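Local coordinates for threonine synthase (Brucella melitensis bv. 1, PDB 4F4F), which probably catalyses, with pyridoxal 5'-phosphate as cofactor, the conversion of O-phospho-L-homoserine and water to L-threonine and phosphate, the last step of threonine biosynthesis, at residues 213-218 / 457-462; 199-204 / 451-456; 50-55 / 248-253. One frame throughout, in Å; residues are numbered along the deposited sequence.

Contact 1. Residues 213-218 / 457-462; sequences LEFCDA and IVEEYV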
ATOM      1  N   LEU A 213      12.148 -18.480 -16.294  1.00 36.08           N
ATOM      2  CA  LEU A 213      12.017 -17.420 -17.283  1.00 37.05           C
ATOM      3  C   LEU A 213      11.157 -17.830 -18.484  1.00 37.21           C
ATOM      4  O   LEU A 213      10.371 -17.014 -18.976  1.00 35.53           O
ATOM      5  CB  LEU A 213      13.390 -16.881 -17.685  1.00 40.02           C
ATOM      6  CG  LEU A 213      14.149 -16.234 -16.518  1.00 40.35           C
ATOM      7  CD1 LEU A 213      15.451 -15.632 -17.017  1.00 42.82           C
ATOM      8  CD2 LEU A 213      13.297 -15.178 -15.812  1.00 38.71           C
ATOM      9  N   GLU A 214      11.249 -19.087 -18.908  1.00 38.25           N
ATOM     10  CA  GLU A 214      10.392 -19.600 -19.988  1.00 40.17           C
ATOM     11  C   GLU A 214       8.910 -19.523 -19.590  1.00 36.28           C
ATOM     12  O   GLU A 214       8.036 -19.108 -20.376  1.00 34.89           O
ATOM     13  CB  GLU A 214      10.785 -21.050 -20.324  1.00 44.69           C
ATOM     14  CG  GLU A 214       9.993 -21.719 -21.461  1.00 48.50           C
ATOM     15  CD  GLU A 214       8.690 -22.409 -21.011  1.00 49.24           C
ATOM     16  OE1 GLU A 214       8.597 -22.908 -19.859  1.00 51.17           O
ATOM     17  OE2 GLU A 214       7.732 -22.451 -21.820  1.00 52.53           O
ATOM     18  N   PHE A 215       8.640 -19.938 -18.363  1.00 33.03           N
ATOM     19  CA  PHE A 215       7.286 -19.914 -17.818  1.00 30.67           C
ATOM     20  C   PHE A 215       6.742 -18.488 -17.767  1.00 29.23           C
ATOM     21  O   PHE A 215       5.633 -18.236 -18.220  1.00 28.91           O
ATOM     22  CB  PHE A 215       7.275 -20.551 -16.431  1.00 28.68           C
ATOM     23  CG  PHE A 215       5.929 -20.559 -15.782  1.00 26.11           C
ATOM     24  CD1 PHE A 215       4.983 -21.510 -16.135  1.00 25.87           C
ATOM     25  CD2 PHE A 215       5.608 -19.627 -14.825  1.00 24.47           C
ATOM     26  CE1 PHE A 215       3.734 -21.517 -15.549  1.00 24.02           C
ATOM     27  CE2 PHE A 215       4.356 -19.638 -14.215  1.00 22.61           C
ATOM     28  CZ  PHE A 215       3.417 -20.570 -14.589  1.00 22.66           C
ATOM     29  N   CYS A 216       7.524 -17.561 -17.232  1.00 30.18           N
ATOM     30  CA  CYS A 216       7.131 -16.136 -17.171  1.00 31.12           C
ATOM     31  C   CYS A 216       6.803 -15.566 -18.521  1.00 31.23           C
ATOM     32  O   CYS A 216       5.874 -14.777 -18.650  1.00 28.53           O
ATOM     33  CB  CYS A 216       8.247 -15.255 -16.610  1.00 32.85           C
ATOM     34  SG  CYS A 216       8.589 -15.531 -14.877  1.00 36.77           S
ATOM     35  N   ASP A 217       7.608 -15.957 -19.510  1.00 33.64           N
ATOM     36  CA  ASP A 217       7.490 -15.454 -20.876  1.00 35.74           C
ATOM     37  C   ASP A 217       6.201 -15.970 -21.477  1.00 34.42           C
ATOM     38  O   ASP A 217       5.405 -15.205 -22.009  1.00 32.95           O
ATOM     39  CB  ASP A 217       8.664 -15.962 -21.735  1.00 40.72           C
ATOM     40  CG  ASP A 217       9.741 -14.909 -21.961  1.00 44.93           C
ATOM     41  OD1 ASP A 217       9.411 -13.710 -22.053  1.00 45.90           O
ATOM     42  OD2 ASP A 217      10.930 -15.295 -22.090  1.00 51.25           O
ATOM     43  N   ALA A 218       6.007 -17.287 -21.385  1.00 33.77           N
ATOM     44  CA  ALA A 218       4.842 -17.942 -21.990  1.00 33.98           C
ATOM     45  C   ALA A 218       3.521 -17.432 -21.391  1.00 31.68           C
ATOM     46  O   ALA A 218       2.521 -17.319 -22.093  1.00 31.77           O
ATOM     47  CB  ALA A 218       4.950 -19.457 -21.858  1.00 34.10           C
ATOM     48  N   ILE A 457       3.156 -28.597 -10.157  1.00 21.91           N
ATOM     49  CA  ILE A 457       1.700 -28.676  -9.992  1.00 21.32           C
ATOM     50  C   ILE A 457       1.076 -27.264 -10.149  1.00 20.12           C
ATOM     51  O   ILE A 457       0.115 -27.085 -10.896  1.00 19.99           O
ATOM     52  CB  ILE A 457       1.308 -29.316  -8.629  1.00 21.57           C
ATOM     53  CG1 ILE A 457       1.694 -30.810  -8.610  1.00 22.84           C
ATOM     54  CG2 ILE A 457      -0.180 -29.106  -8.338  1.00 21.12           C
ATOM     55  CD1 ILE A 457       1.437 -31.529  -7.279  1.00 23.33           C
ATOM     56  N   VAL A 458       1.649 -26.269  -9.469  1.00 18.90           N
ATOM     57  CA  VAL A 458       1.122 -24.905  -9.514  1.00 17.87           C
ATOM     58  C   VAL A 458       1.289 -24.342 -10.942  1.00 18.96           C
ATOM     59  O   VAL A 458       0.358 -23.734 -11.484  1.00 18.14           O
ATOM     60  CB  VAL A 458       1.772 -23.989  -8.447  1.00 17.02           C
ATOM     61  CG1 VAL A 458       1.296 -22.555  -8.611  1.00 16.06           C
ATOM     62  CG2 VAL A 458       1.455 -24.481  -7.035  1.00 16.11           C
ATOM     63  N   GLU A 459       2.440 -24.600 -11.578  1.00 20.01           N
ATOM     64  CA  GLU A 459       2.659 -24.024 -12.908  1.00 21.40           C
ATOM     65  C   GLU A 459       1.662 -24.622 -13.883  1.00 22.04           C
ATOM     66  O   GLU A 459       1.142 -23.910 -14.733  1.00 22.26           O
ATOM     67  CB  GLU A 459       4.081 -24.266 -13.425  1.00 22.90           C
ATOM     68  CG  GLU A 459       5.119 -23.344 -12.814  1.00 23.16           C
ATOM     69  CD  GLU A 459       6.503 -23.525 -13.417  1.00 25.08           C
ATOM     70  OE1 GLU A 459       6.674 -24.461 -14.217  1.00 27.62           O
ATOM     71  OE2 GLU A 459       7.417 -22.725 -13.115  1.00 25.48           O
ATOM     72  N   GLU A 460       1.406 -25.928 -13.770  1.00 22.81           N
ATOM     73  CA  GLU A 460       0.435 -26.603 -14.660  1.00 23.93           C
ATOM     74  C   GLU A 460      -0.973 -26.008 -14.474  1.00 23.07           C
ATOM     75  O   GLU A 460      -1.713 -25.798 -15.439  1.00 23.46           O
ATOM     76  CB  GLU A 460       0.418 -28.151 -14.458  1.00 24.20           C
ATOM     77  N   TYR A 461      -1.353 -25.752 -13.234  1.00 22.27           N
ATOM     78  CA  TYR A 461      -2.671 -25.147 -12.980  1.00 22.55           C
ATOM     79  C   TYR A 461      -2.729 -23.777 -13.643  1.00 22.58           C
ATOM     80  O   TYR A 461      -3.680 -23.461 -14.358  1.00 23.72           O
ATOM     81  CB  TYR A 461      -3.023 -25.065 -11.466  1.00 21.82           C
ATOM     82  CG  TYR A 461      -4.401 -24.481 -11.251  1.00 21.94           C
ATOM     83  CD1 TYR A 461      -4.603 -23.104 -11.352  1.00 21.89           C
ATOM     84  CD2 TYR A 461      -5.523 -25.296 -10.997  1.00 23.30           C
ATOM     85  CE1 TYR A 461      -5.867 -22.550 -11.230  1.00 22.24           C
ATOM     86  CE2 TYR A 461      -6.793 -24.731 -10.839  1.00 23.38           C
ATOM     87  CZ  TYR A 461      -6.957 -23.365 -10.964  1.00 22.93           C
ATOM     88  OH  TYR A 461      -8.194 -22.743 -10.832  1.00 24.65           O
ATOM     89  N   VAL A 462      -1.691 -22.981 -13.456  1.00 21.92           N
ATOM     90  CA  VAL A 462      -1.690 -21.640 -14.024  1.00 22.59           C
ATOM     91  C   VAL A 462      -1.717 -21.684 -15.559  1.00 25.14           C
ATOM     92  O   VAL A 462      -2.481 -20.960 -16.185  1.00 24.70           O
ATOM     93  CB  VAL A 462      -0.472 -20.822 -13.536  1.00 21.84           C
ATOM     94  CG1 VAL A 462      -0.292 -19.567 -14.388  1.00 22.71           C
ATOM     95  CG2 VAL A 462      -0.620 -20.476 -12.061  1.00 20.50           C
TER

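Contact 2. Residues 199-204 / 451-456; sequences FDDCQN and LHNELK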
ATOM      1  N   PHE A 199       2.717 -20.075   4.667  1.00 21.00           N
ATOM      2  CA  PHE A 199       2.890 -18.837   3.901  1.00 21.36           C
ATOM      3  C   PHE A 199       4.256 -18.776   3.238  1.00 22.32           C
ATOM      4  O   PHE A 199       4.381 -18.383   2.079  1.00 20.66           O
ATOM      5  CB  PHE A 199       2.686 -17.601   4.783  1.00 23.23           C
ATOM      6  CG  PHE A 199       2.937 -16.293   4.061  1.00 23.27           C
ATOM      7  CD1 PHE A 199       2.299 -16.015   2.869  1.00 22.01           C
ATOM      8  CD2 PHE A 199       3.800 -15.347   4.585  1.00 26.09           C
ATOM      9  CE1 PHE A 199       2.506 -14.828   2.202  1.00 22.32           C
ATOM     10  CE2 PHE A 199       4.022 -14.135   3.926  1.00 25.68           C
ATOM     11  CZ  PHE A 199       3.385 -13.882   2.730  1.00 24.45           C
ATOM     12  N   ASP A 200       5.284 -19.176   3.975  1.00 24.19           N
ATOM     13  CA  ASP A 200       6.624 -19.186   3.418  1.00 25.68           C
ATOM     14  C   ASP A 200       6.662 -20.099   2.170  1.00 23.93           C
ATOM     15  O   ASP A 200       7.250 -19.737   1.136  1.00 23.32           O
ATOM     16  CB  ASP A 200       7.626 -19.667   4.453  1.00 28.63           C
ATOM     17  CG  ASP A 200       9.052 -19.552   3.961  1.00 32.05           C
ATOM     18  OD1 ASP A 200       9.520 -18.403   3.775  1.00 33.95           O
ATOM     19  OD2 ASP A 200       9.705 -20.606   3.750  1.00 34.09           O
ATOM     20  N   ASP A 201       6.018 -21.264   2.268  1.00 22.48           N
ATOM     21  CA  ASP A 201       5.915 -22.156   1.109  1.00 21.87           C
ATOM     22  C   ASP A 201       5.225 -21.465  -0.081  1.00 20.29           C
ATOM     23  O   ASP A 201       5.647 -21.625  -1.224  1.00 20.27           O
ATOM     24  CB  ASP A 201       5.137 -23.433   1.447  1.00 21.53           C
ATOM     25  CG  ASP A 201       5.846 -24.330   2.431  1.00 22.98           C
ATOM     26  OD1 ASP A 201       7.083 -24.493   2.336  1.00 23.66           O
ATOM     27  OD2 ASP A 201       5.124 -24.899   3.275  1.00 22.45           O
ATOM     28  N   CYS A 202       4.161 -20.714   0.177  1.00 19.06           N
ATOM     29  CA  CYS A 202       3.467 -20.002  -0.922  1.00 18.27           C
ATOM     30  C   CYS A 202       4.421 -19.003  -1.598  1.00 18.98           C
ATOM     31  O   CYS A 202       4.470 -18.862  -2.835  1.00 18.92           O
ATOM     32  CB  CYS A 202       2.198 -19.305  -0.412  1.00 17.26           C
ATOM     33  SG  CYS A 202       0.938 -20.450   0.193  1.00 16.43           S
ATOM     34  N   GLN A 203       5.195 -18.307  -0.783  1.00 20.08           N
ATOM     35  CA  GLN A 203       6.148 -17.324  -1.295  1.00 21.15           C
ATOM     36  C   GLN A 203       7.257 -17.968  -2.117  1.00 21.67           C
ATOM     37  O   GLN A 203       7.705 -17.404  -3.116  1.00 22.03           O
ATOM     38  CB  GLN A 203       6.765 -16.559  -0.132  1.00 23.25           C
ATOM     39  CG  GLN A 203       5.818 -15.569   0.505  1.00 23.48           C
ATOM     40  CD  GLN A 203       6.468 -14.847   1.642  1.00 26.56           C
ATOM     41  OE1 GLN A 203       6.987 -15.482   2.557  1.00 28.49           O
ATOM     42  NE2 GLN A 203       6.458 -13.520   1.597  1.00 27.84           N
ATOM     43  N   ASN A 204       7.684 -19.157  -1.697  1.00 22.01           N
ATOM     44  CA  ASN A 204       8.739 -19.898  -2.384  1.00 22.74           C
ATOM     45  C   ASN A 204       8.284 -20.392  -3.754  1.00 21.77           C
ATOM     46  O   ASN A 204       9.046 -20.338  -4.726  1.00 21.68           O
ATOM     47  CB  ASN A 204       9.236 -21.043  -1.494  1.00 24.11           C
ATOM     48  CG  ASN A 204      10.168 -20.561  -0.388  1.00 26.24           C
ATOM     49  OD1 ASN A 204      10.792 -19.530  -0.532  1.00 27.53           O
ATOM     50  ND2 ASN A 204      10.284 -21.315   0.695  1.00 26.45           N
ATOM     51  N   LEU A 451      -4.034 -27.354  -3.777  1.00 14.28           N
ATOM     52  CA  LEU A 451      -2.877 -27.909  -4.509  1.00 14.66           C
ATOM     53  C   LEU A 451      -1.756 -28.209  -3.541  1.00 15.29           C
ATOM     54  O   LEU A 451      -1.550 -27.448  -2.595  1.00 15.06           O
ATOM     55  CB  LEU A 451      -2.325 -26.946  -5.569  1.00 14.32           C
ATOM     56  CG  LEU A 451      -3.284 -26.508  -6.662  1.00 14.38           C
ATOM     57  CD1 LEU A 451      -2.615 -25.427  -7.498  1.00 14.17           C
ATOM     58  CD2 LEU A 451      -3.662 -27.709  -7.496  1.00 15.29           C
ATOM     59  N   HIS A 452      -1.053 -29.326  -3.776  1.00 16.26           N
ATOM     60  CA  HIS A 452       0.188 -29.610  -3.100  1.00 17.20           C
ATOM     61  C   HIS A 452       1.272 -28.614  -3.371  1.00 17.14           C
ATOM     62  O   HIS A 452       1.276 -27.910  -4.397  1.00 16.16           O
ATOM     63  CB  HIS A 452       0.668 -31.053  -3.409  1.00 18.90           C
ATOM     64  CG  HIS A 452      -0.061 -32.109  -2.611  1.00 20.10           C
ATOM     65  ND1 HIS A 452      -0.370 -33.306  -3.103  1.00 21.96           N
ATOM     66  CD2 HIS A 452      -0.556 -32.092  -1.320  1.00 21.34           C
ATOM     67  CE1 HIS A 452      -1.025 -34.035  -2.175  1.00 22.39           C
ATOM     68  NE2 HIS A 452      -1.148 -33.293  -1.085  1.00 21.88           N
ATOM     69  N   ASN A 453       2.228 -28.563  -2.444  1.00 17.67           N
ATOM     70  CA  ASN A 453       3.287 -27.556  -2.445  1.00 18.28           C
ATOM     71  C   ASN A 453       4.430 -28.013  -3.380  1.00 19.70           C
ATOM     72  O   ASN A 453       5.433 -28.541  -2.934  1.00 20.13           O
ATOM     73  CB  ASN A 453       3.757 -27.367  -1.001  1.00 18.68           C
ATOM     74  CG  ASN A 453       4.997 -26.505  -0.869  1.00 19.47           C
ATOM     75  OD1 ASN A 453       5.294 -25.657  -1.731  1.00 19.18           O
ATOM     76  ND2 ASN A 453       5.716 -26.696   0.243  1.00 20.22           N
ATOM     77  N   GLU A 454       4.200 -27.904  -4.680  1.00 20.31           N
ATOM     78  CA  GLU A 454       5.163 -28.369  -5.706  1.00 22.24           C
ATOM     79  C   GLU A 454       5.078 -27.400  -6.871  1.00 21.68           C
ATOM     80  O   GLU A 454       3.973 -27.121  -7.375  1.00 20.46           O
ATOM     81  CB  GLU A 454       4.856 -29.793  -6.191  1.00 24.19           C
ATOM     82  CG  GLU A 454       4.842 -30.817  -5.052  1.00 25.97           C
ATOM     83  CD  GLU A 454       4.454 -32.241  -5.447  1.00 27.86           C
ATOM     84  OE1 GLU A 454       4.802 -32.688  -6.567  1.00 30.23           O
ATOM     85  OE2 GLU A 454       3.827 -32.928  -4.595  1.00 28.26           O
ATOM     86  N   LEU A 455       6.234 -26.923  -7.316  1.00 22.19           N
ATOM     87  CA  LEU A 455       6.282 -25.913  -8.362  1.00 22.20           C
ATOM     88  C   LEU A 455       5.600 -26.340  -9.666  1.00 22.15           C
ATOM     89  O   LEU A 455       4.852 -25.547 -10.222  1.00 21.15           O
ATOM     90  CB  LEU A 455       7.724 -25.448  -8.633  1.00 23.30           C
ATOM     91  CG  LEU A 455       7.890 -24.402  -9.742  1.00 23.24           C
ATOM     92  CD1 LEU A 455       7.030 -23.175  -9.464  1.00 22.34           C
ATOM     93  CD2 LEU A 455       9.364 -24.031  -9.875  1.00 25.10           C
ATOM     94  N   LYS A 456       5.845 -27.572 -10.126  1.00 22.91           N
ATOM     95  CA  LYS A 456       5.233 -28.088 -11.373  1.00 23.50           C
ATOM     96  C   LYS A 456       3.696 -28.201 -11.309  1.00 22.50           C
ATOM     97  O   LYS A 456       3.003 -27.976 -12.307  1.00 21.99           O
ATOM     98  CB  LYS A 456       5.822 -29.481 -11.759  1.00 25.23           C
TER
HETATM   99  O   HOH W   1       7.421 -24.346  -1.981  1.00 23.87           O

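Contact 3. Residues 50-55 / 248-253; sequences ALRGKS and APDRAV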
ATOM      1  N   ALA A  50      -7.616  25.944  -5.948  1.00 15.10           N
ATOM      2  CA  ALA A  50      -8.533  25.631  -7.049  1.00 15.48           C
ATOM      3  C   ALA A  50      -9.170  24.244  -6.934  1.00 14.84           C
ATOM      4  O   ALA A  50     -10.180  23.990  -7.552  1.00 14.80           O
ATOM      5  CB  ALA A  50      -7.852  25.817  -8.417  1.00 16.02           C
ATOM      6  N   LEU A  51      -8.602  23.367  -6.119  1.00 14.42           N
ATOM      7  CA  LEU A  51      -9.160  22.021  -5.878  1.00 14.18           C
ATOM      8  C   LEU A  51     -10.312  22.007  -4.874  1.00 14.58           C
ATOM      9  O   LEU A  51     -11.004  20.981  -4.727  1.00 14.22           O
ATOM     10  CB  LEU A  51      -8.049  21.084  -5.386  1.00 13.39           C
ATOM     11  CG  LEU A  51      -6.933  20.898  -6.411  1.00 13.57           C
ATOM     12  CD1 LEU A  51      -5.860  19.992  -5.853  1.00 13.17           C
ATOM     13  CD2 LEU A  51      -7.460  20.441  -7.763  1.00 13.63           C
ATOM     14  N   ARG A  52     -10.531  23.139  -4.185  1.00 15.52           N
ATOM     15  CA  ARG A  52     -11.554  23.191  -3.119  1.00 15.82           C
ATOM     16  C   ARG A  52     -12.931  22.921  -3.696  1.00 16.80           C
ATOM     17  O   ARG A  52     -13.299  23.448  -4.731  1.00 17.89           O
ATOM     18  CB  ARG A  52     -11.534  24.521  -2.371  1.00 16.06           C
ATOM     19  CG  ARG A  52     -10.341  24.654  -1.424  1.00 15.58           C
ATOM     20  CD  ARG A  52     -10.221  26.083  -0.924  1.00 16.12           C
ATOM     21  NE  ARG A  52      -9.230  26.167   0.135  1.00 15.94           N
ATOM     22  CZ  ARG A  52      -8.739  27.290   0.623  1.00 16.49           C
ATOM     23  NH1 ARG A  52      -9.126  28.475   0.157  1.00 16.92           N
ATOM     24  NH2 ARG A  52      -7.871  27.231   1.599  1.00 16.50           N
ATOM     25  N   GLY A  53     -13.676  22.085  -2.998  1.00 17.61           N
ATOM     26  CA  GLY A  53     -15.033  21.747  -3.382  1.00 18.13           C
ATOM     27  C   GLY A  53     -15.080  20.525  -4.292  1.00 18.18           C
ATOM     28  O   GLY A  53     -16.154  20.023  -4.561  1.00 20.05           O
ATOM     29  N   LYS A  54     -13.947  20.059  -4.805  1.00 16.68           N
ATOM     30  CA  LYS A  54     -13.985  19.033  -5.844  1.00 16.08           C
ATOM     31  C   LYS A  54     -14.164  17.654  -5.193  1.00 14.98           C
ATOM     32  O   LYS A  54     -13.661  17.391  -4.090  1.00 13.94           O
ATOM     33  CB  LYS A  54     -12.690  19.061  -6.665  1.00 16.04           C
ATOM     34  N   SER A  55     -14.767  16.757  -5.951  1.00 14.68           N
ATOM     35  CA  SER A  55     -14.959  15.373  -5.523  1.00 14.17           C
ATOM     36  C   SER A  55     -13.610  14.679  -5.398  1.00 13.45           C
ATOM     37  O   SER A  55     -12.604  15.151  -5.951  1.00 13.28           O
ATOM     38  CB  SER A  55     -15.826  14.641  -6.545  1.00 14.75           C
ATOM     39  OG  SER A  55     -15.077  14.354  -7.695  1.00 14.89           O
ATOM     40  N   ALA A 248      -6.059  23.314   3.494  1.00 13.35           N
ATOM     41  CA  ALA A 248      -4.954  23.449   2.541  1.00 13.79           C
ATOM     42  C   ALA A 248      -5.304  24.418   1.421  1.00 14.27           C
ATOM     43  O   ALA A 248      -6.442  24.416   0.919  1.00 14.44           O
ATOM     44  CB  ALA A 248      -4.544  22.079   1.976  1.00 13.18           C
ATOM     45  N   PRO A 249      -4.336  25.246   0.986  1.00 14.91           N
ATOM     46  CA  PRO A 249      -2.943  25.298   1.365  1.00 15.41           C
ATOM     47  C   PRO A 249      -2.650  26.353   2.408  1.00 16.00           C
ATOM     48  O   PRO A 249      -1.501  26.627   2.659  1.00 16.20           O
ATOM     49  CB  PRO A 249      -2.259  25.734   0.062  1.00 15.60           C
ATOM     50  CG  PRO A 249      -3.219  26.670  -0.538  1.00 15.92           C
ATOM     51  CD  PRO A 249      -4.613  26.178  -0.112  1.00 15.52           C
ATOM     52  N   ASP A 250      -3.675  26.955   2.990  1.00 16.42           N
ATOM     53  CA  ASP A 250      -3.476  28.083   3.894  1.00 17.33           C
ATOM     54  C   ASP A 250      -3.015  27.695   5.285  1.00 17.44           C
ATOM     55  O   ASP A 250      -2.599  28.552   6.061  1.00 18.27           O
ATOM     56  CB  ASP A 250      -4.749  28.909   3.965  1.00 18.06           C
ATOM     57  CG  ASP A 250      -5.007  29.609   2.658  1.00 19.00           C
ATOM     58  OD1 ASP A 250      -4.185  30.442   2.282  1.00 20.40           O
ATOM     59  OD2 ASP A 250      -5.952  29.275   1.974  1.00 19.13           O
ATOM     60  N   ARG A 251      -3.115  26.430   5.634  1.00 16.83           N
ATOM     61  CA  ARG A 251      -2.341  25.988   6.780  1.00 17.26           C
ATOM     62  C   ARG A 251      -1.771  24.609   6.480  1.00 15.90           C
ATOM     63  O   ARG A 251      -2.332  23.851   5.698  1.00 15.58           O
ATOM     64  CB  ARG A 251      -3.194  26.001   8.043  1.00 18.12           C
ATOM     65  CG  ARG A 251      -4.296  25.002   8.074  1.00 18.68           C
ATOM     66  CD  ARG A 251      -4.943  25.017   9.433  1.00 19.80           C
ATOM     67  NE  ARG A 251      -6.136  24.207   9.458  1.00 20.18           N
ATOM     68  CZ  ARG A 251      -6.682  23.714  10.554  1.00 20.56           C
ATOM     69  NH1 ARG A 251      -7.773  23.006  10.447  1.00 20.72           N
ATOM     70  NH2 ARG A 251      -6.155  23.933  11.761  1.00 21.51           N
ATOM     71  N   ALA A 252      -0.648  24.311   7.102  1.00 15.45           N
ATOM     72  CA  ALA A 252      -0.013  23.018   6.935  1.00 14.73           C
ATOM     73  C   ALA A 252      -0.753  21.971   7.751  1.00 14.04           C
ATOM     74  O   ALA A 252      -1.340  22.271   8.807  1.00 14.32           O
ATOM     75  CB  ALA A 252       1.429  23.117   7.392  1.00 15.13           C
ATOM     76  N   VAL A 253      -0.667  20.738   7.293  1.00 13.15           N
ATOM     77  CA  VAL A 253      -1.318  19.594   7.915  1.00 12.75           C
ATOM     78  C   VAL A 253      -0.261  18.539   8.197  1.00 12.49           C
ATOM     79  O   VAL A 253       0.738  18.434   7.465  1.00 12.41           O
ATOM     80  CB  VAL A 253      -2.430  19.047   6.977  1.00 12.32           C
ATOM     81  CG1 VAL A 253      -3.034  17.740   7.535  1.00 12.09           C
ATOM     82  CG2 VAL A 253      -3.540  20.094   6.823  1.00 12.30           C
TER
HETATM   83  O   HOH W   2      -8.838  23.974   1.728  1.00 10.61           O

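Contact 1. Residues 213-218 / 457-462
Phe215 and Glu459 carry most of this helix-to-helix contact: Glu459 CG lies over one face of the phenyl ring, and the carboxylate is stacked nearly parallel to it. The evidence for a CH-pi interaction is the position of Glu459 CG, 3.7 Å from the centroid of the Phe215 ring and only 16° off its normal. Nearer the backbone, Glu459 CB meets Phe215 CE1 at 3.5 Å. At the far end the carboxylate plane is 6° from that of the ring, and Glu459 OE2 sits 3.7 Å from Phe215 CG. The extended chain beyond CG (chi2 -176°) lays the carboxylate along the ring. Val462, one turn further along its helix, adds its CG1 methyl 3.8 Å from Phe215 CZ, approaching the ring obliquely.

In the fold, the short helix 213-219 and the C-terminal helix 455-465 belong to the part of the chain built round the parallel sheet that includes strands 163-170 and 449-452. Met209 of helix 199-211 touches both Phe215 and Glu459, Leu221 adds a further apolar contact to Phe215, and Val462 packs on Phe166 of strand 163-170. Phe215, Glu459 and Val462 are all buried. Asp212, whose OD1 accepts a hydrogen bond from Phe215 N, brings its OD2 close to Glu459 OE2; two like charges in such surroundings may raise the pKa of one of the acids.

Contact 2. Residues 199-204 / 451-456
A single water ties Asn453 to Asp201: it donates to Asn453 OD1 at 2.5 Å, a short bond, and to the backbone O of Asp201 at 3.3 Å, a weak one. The amide nitrogen is used differently. Asn453 ND2 lies 3.2 Å from Asp201 CG and 3.3 Å from Asp201 OD1, but the angle at OD1 is too poor for a hydrogen bond, and the nitrogen rests against the carboxylate and CB rather than gripping an oxygen. The amide and carboxylate planes are turned 41° apart, and the two side chains cross at about a right angle. A chi1 of 171°, which sets CG opposite the backbone N, brings the Asn453 amide beside Asp201.

The backbone at Asn453 forms an inverse gamma turn, with a weak bond from Glu454 N to His452 O. Asp201 N is itself bonded to Asn198 OD1 just ahead of helix 199-211. The contact thus joins the first turn of that helix to the bend between strand 449-452 and helix 455-465; the strand pairs with 190-196 at one margin of the parallel sheet, and Asn453 also touches Ile195 and Leu205.

Contact 3. Residues 50-55 / 248-253
The type II beta turn from Leu51 to Lys54, between helices 45-49 and 56-64 of the N-terminal part, meets the loop that leads from helix 236-245 into strand 253-258. The turn is closed by Lys54 N bonding to Leu51 O at 3.1 Å. Gly53 takes a positive phi (91°), as is usual for the third residue of a type II turn, where a glycine is favoured, and Arg52, just before it, points its side chain at the other loop.

The shortest direct link is a salt bridge: Arg52 NH2 donates to Asp250 OD2 at 2.8 Å, with an N-H...O angle of 145°. The oxygen uses its anti lone pair, the one turned away from OD1, and lies 23° out of the guanidinium plane. Two weak bonds converge on the carbonyl of Ala248, one from Arg52 NH2 to Ala248 O at 3.2 Å, the other from Arg52 NE to the same oxygen at 3.4 Å. The single NE hydrogen is shared, mainly with a water that accepts from Arg52 NE at 2.7 Å and passes the link on to Ala248 O at 2.6 Å, so the direct NE bond is the lesser part. The extended stem of Arg52, straight from CG to NE, carries the guanidinium over to the second loop. The peptide bond between Ala248 and Pro249 is cis, and Pro249 CD comes within 3.8 Å of Arg52 NH2.

Outside the two segments, Arg52 NH2 also donates to Gly247 O, and Asp250 OD1 forms a salt bridge with Arg49. One carboxylate therefore pairs with two arginines, an arrangement that would favour its ionised form. The salt bridge fixes the NH2 end of the guanidinium and the water holds NE, though solvent probably screens the attraction between the exposed Arg52 and Asp250.

Contacts 1 and 2 are neighbours, their centres 13 Å apart. Both use helix 455-465, and helices 199-211 and 213-219 follow each other in the chain. They meet directly through packing, as where Ile457 CG2 touches Leu451 CD2 at 3.8 Å. Contact 3 stands on the opposite side of the chain's centre, its own centre about 48 Å from those of both others; its nearest atoms are about 37 Å from contact 1 and 33 Å from contact 2. All the segments alternate along the sequence. None of the three touches the pyridoxal phosphate pocket, but strand 253-258, which begins at Val253 in contact 3, ends at Pro258, a pocket residue.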